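Diguanylate cyclase/phosphodiesterase-domain containing protein (Thermotoga maritima MSB8, PDB 6KHU) is a putative diguanylate cyclase of the GGDEF family, whose active members make the bacterial second messenger cyclic di-GMP from two GTP molecules. Local coordinates at residues A[104-112]-A[122-130]. Residues are numbered along the deposited sequence; the frame is centred on the assembly and turned at random.
Sequences EYSIAYKSY and AILDLEKAV
Ala122 meets Lys110 near the start of the segment, methyl against the base of the lysine chain, with CB to CB at 4.3 Å; Phe116 borders both residues. One turn later Asp125 takes the lysine's far end. The Lys110 chain turns about its CB-CG bond (chi2 -81°) and is extended from there on, which lays its CE 3.8 Å from Asp125 CB. Lys110 NZ and Asp125 OD2 form a long salt bridge, and a water between them accepts from NZ and donates to OD2 at 2.6 Å. The stronger partner of OD2 is Lys121, in a salt bridge. Leu126 and Lys110 lie alongside each other, pointing opposite ways, CG to CG at 3.7 Å, while Leu126 CD2 reaches the strand backbone, 3.6 Å from Ala108 O; this leucine also packs on Ile32 and Phe34 of strand 30-37. Ala129 sets its methyl on that of Ala108, CB to CB at 3.7 Å. Val130 closes the row, with CG1 against Ala108 CB at 3.8 Å. Lys38 hydrogen-bonds both Ser106 OG and Val130 O. In this GGDEF-type alpha/beta domain the C-terminal helix folds back after edge strand 105-112, segment 122-130 running roughly antiparallel to it (155°), on the sheet face opposite helix 86-100. With no direct hydrogen bond between the segments, their union rests on alanine methyls, Leu126, Val130 and aliphatic Lys110, supplemented by a long, water-bridged ion pair that probably adds modest attraction.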
# COMPACT_ATOMS: atom_id res chain seq x y z
N GLU A 104 -4.76 -12.18 10.63
CA GLU A 104 -3.53 -11.70 11.24
C GLU A 104 -2.68 -11.02 10.17
O GLU A 104 -2.51 -11.56 9.07
CB GLU A 104 -2.76 -12.86 11.87
CG GLU A 104 -2.14 -12.53 13.22
CD GLU A 104 -3.18 -12.12 14.25
OE1 GLU A 104 -2.94 -11.13 14.99
OE2 GLU A 104 -4.23 -12.79 14.33
N TYR A 105 -2.16 -9.84 10.49
CA TYR A 105 -1.47 -9.04 9.48
C TYR A 105 -0.54 -8.05 10.17
O TYR A 105 -0.65 -7.78 11.37
CB TYR A 105 -2.46 -8.29 8.58
CG TYR A 105 -3.14 -7.17 9.33
CD1 TYR A 105 -4.18 -7.43 10.23
CD2 TYR A 105 -2.74 -5.85 9.16
CE1 TYR A 105 -4.78 -6.41 10.93
CE2 TYR A 105 -3.34 -4.83 9.85
CZ TYR A 105 -4.36 -5.11 10.73
OH TYR A 105 -4.96 -4.08 11.42
N SER A 106 0.36 -7.49 9.37
CA SER A 106 1.19 -6.36 9.77
C SER A 106 1.03 -5.26 8.73
O SER A 106 0.90 -5.53 7.53
CB SER A 106 2.67 -6.75 9.89
OG SER A 106 2.85 -7.80 10.83
N ILE A 107 1.04 -4.01 9.18
CA ILE A 107 0.85 -2.88 8.29
C ILE A 107 1.91 -1.84 8.62
O ILE A 107 2.31 -1.68 9.77
CB ILE A 107 -0.57 -2.27 8.41
CG1 ILE A 107 -0.78 -1.12 7.42
CG2 ILE A 107 -0.83 -1.79 9.82
CD1 ILE A 107 -2.26 -0.74 7.23
N ALA A 108 2.38 -1.14 7.59
CA ALA A 108 3.37 -0.08 7.77
C ALA A 108 3.24 0.90 6.61
O ALA A 108 2.72 0.56 5.55
CB ALA A 108 4.79 -0.65 7.86
N TYR A 109 3.69 2.14 6.84
CA TYR A 109 3.64 3.14 5.78
C TYR A 109 4.85 4.07 5.86
O TYR A 109 5.44 4.25 6.92
CB TYR A 109 2.33 3.95 5.81
CG TYR A 109 2.15 4.85 7.02
CD1 TYR A 109 2.74 6.10 7.06
CD2 TYR A 109 1.39 4.43 8.11
CE1 TYR A 109 2.58 6.93 8.17
CE2 TYR A 109 1.23 5.25 9.22
CZ TYR A 109 1.82 6.50 9.23
OH TYR A 109 1.66 7.32 10.32
N LYS A 110 5.20 4.65 4.70
CA LYS A 110 6.27 5.64 4.59
C LYS A 110 5.74 6.78 3.74
O LYS A 110 5.21 6.54 2.65
CB LYS A 110 7.52 5.04 3.94
CG LYS A 110 8.25 4.03 4.79
CD LYS A 110 9.13 4.72 5.81
CE LYS A 110 9.82 3.70 6.72
NZ LYS A 110 10.81 4.38 7.61
N SER A 111 5.85 8.01 4.23
CA SER A 111 5.36 9.18 3.51
C SER A 111 6.53 9.93 2.88
O SER A 111 7.56 10.16 3.53
CB SER A 111 4.58 10.12 4.43
OG SER A 111 3.44 9.47 4.97
N TYR A 112 6.36 10.31 1.63
CA TYR A 112 7.33 11.16 0.96
C TYR A 112 6.85 12.60 1.02
O TYR A 112 5.67 12.85 0.78
CB TYR A 112 7.50 10.74 -0.51
CG TYR A 112 8.35 11.70 -1.34
CD1 TYR A 112 9.72 11.56 -1.37
CD2 TYR A 112 7.77 12.74 -2.08
CE1 TYR A 112 10.53 12.42 -2.11
CE2 TYR A 112 8.57 13.61 -2.84
CZ TYR A 112 9.96 13.44 -2.84
OH TYR A 112 10.78 14.27 -3.56
N ALA A 122 13.02 3.50 1.30
CA ALA A 122 11.65 3.33 1.79
C ALA A 122 11.15 1.91 1.55
O ALA A 122 10.54 1.30 2.44
CB ALA A 122 10.71 4.33 1.13
N ILE A 123 11.41 1.36 0.36
CA ILE A 123 10.89 0.04 0.01
C ILE A 123 11.52 -1.04 0.89
O ILE A 123 10.83 -1.91 1.44
CB ILE A 123 11.11 -0.24 -1.49
CG1 ILE A 123 10.17 0.63 -2.32
CG2 ILE A 123 10.90 -1.73 -1.82
CD1 ILE A 123 8.71 0.26 -2.13
N LEU A 124 12.86 -1.02 1.01
CA LEU A 124 13.54 -1.94 1.92
C LEU A 124 13.01 -1.83 3.34
O LEU A 124 12.75 -2.84 4.00
CB LEU A 124 15.05 -1.67 1.93
CG LEU A 124 15.98 -2.47 1.02
CD1 LEU A 124 15.25 -3.45 0.12
CD2 LEU A 124 16.87 -1.54 0.20
N ASP A 125 12.83 -0.60 3.82
CA ASP A 125 12.34 -0.40 5.18
C ASP A 125 10.92 -0.95 5.34
O ASP A 125 10.59 -1.51 6.39
CB ASP A 125 12.36 1.09 5.53
CG ASP A 125 13.75 1.61 5.82
OD1 ASP A 125 14.68 0.78 5.94
OD2 ASP A 125 13.92 2.85 5.94
N LEU A 126 10.07 -0.77 4.33
CA LEU A 126 8.70 -1.26 4.44
C LEU A 126 8.66 -2.78 4.51
O LEU A 126 7.92 -3.35 5.31
CB LEU A 126 7.86 -0.74 3.27
CG LEU A 126 7.36 0.69 3.43
CD1 LEU A 126 7.09 1.33 2.07
CD2 LEU A 126 6.13 0.76 4.35
N GLU A 127 9.46 -3.44 3.65
CA GLU A 127 9.63 -4.89 3.72
C GLU A 127 9.97 -5.36 5.13
O GLU A 127 9.32 -6.27 5.67
CB GLU A 127 10.74 -5.33 2.75
CG GLU A 127 10.32 -5.35 1.30
CD GLU A 127 11.45 -5.77 0.36
OE1 GLU A 127 12.57 -6.05 0.85
OE2 GLU A 127 11.21 -5.82 -0.86
N LYS A 128 11.01 -4.78 5.72
CA LYS A 128 11.41 -5.18 7.07
C LYS A 128 10.29 -4.96 8.07
O LYS A 128 10.09 -5.78 8.97
CB LYS A 128 12.66 -4.41 7.54
CG LYS A 128 13.86 -4.33 6.60
CD LYS A 128 14.06 -5.58 5.75
CE LYS A 128 14.44 -5.19 4.32
NZ LYS A 128 14.25 -6.28 3.33
N ALA A 129 9.55 -3.85 7.93
CA ALA A 129 8.58 -3.48 8.95
C ALA A 129 7.39 -4.45 9.02
O ALA A 129 6.76 -4.58 10.08
CB ALA A 129 8.08 -2.06 8.71
N VAL A 130 7.05 -5.12 7.92
CA VAL A 130 5.90 -6.02 7.88
C VAL A 130 6.31 -7.48 7.86
O VAL A 130 5.44 -8.36 7.90
CB VAL A 130 4.97 -5.72 6.68
CG1 VAL A 130 4.40 -4.30 6.78
CG2 VAL A 130 5.70 -5.91 5.36
O HOH W 1 12.73 5.03 5.12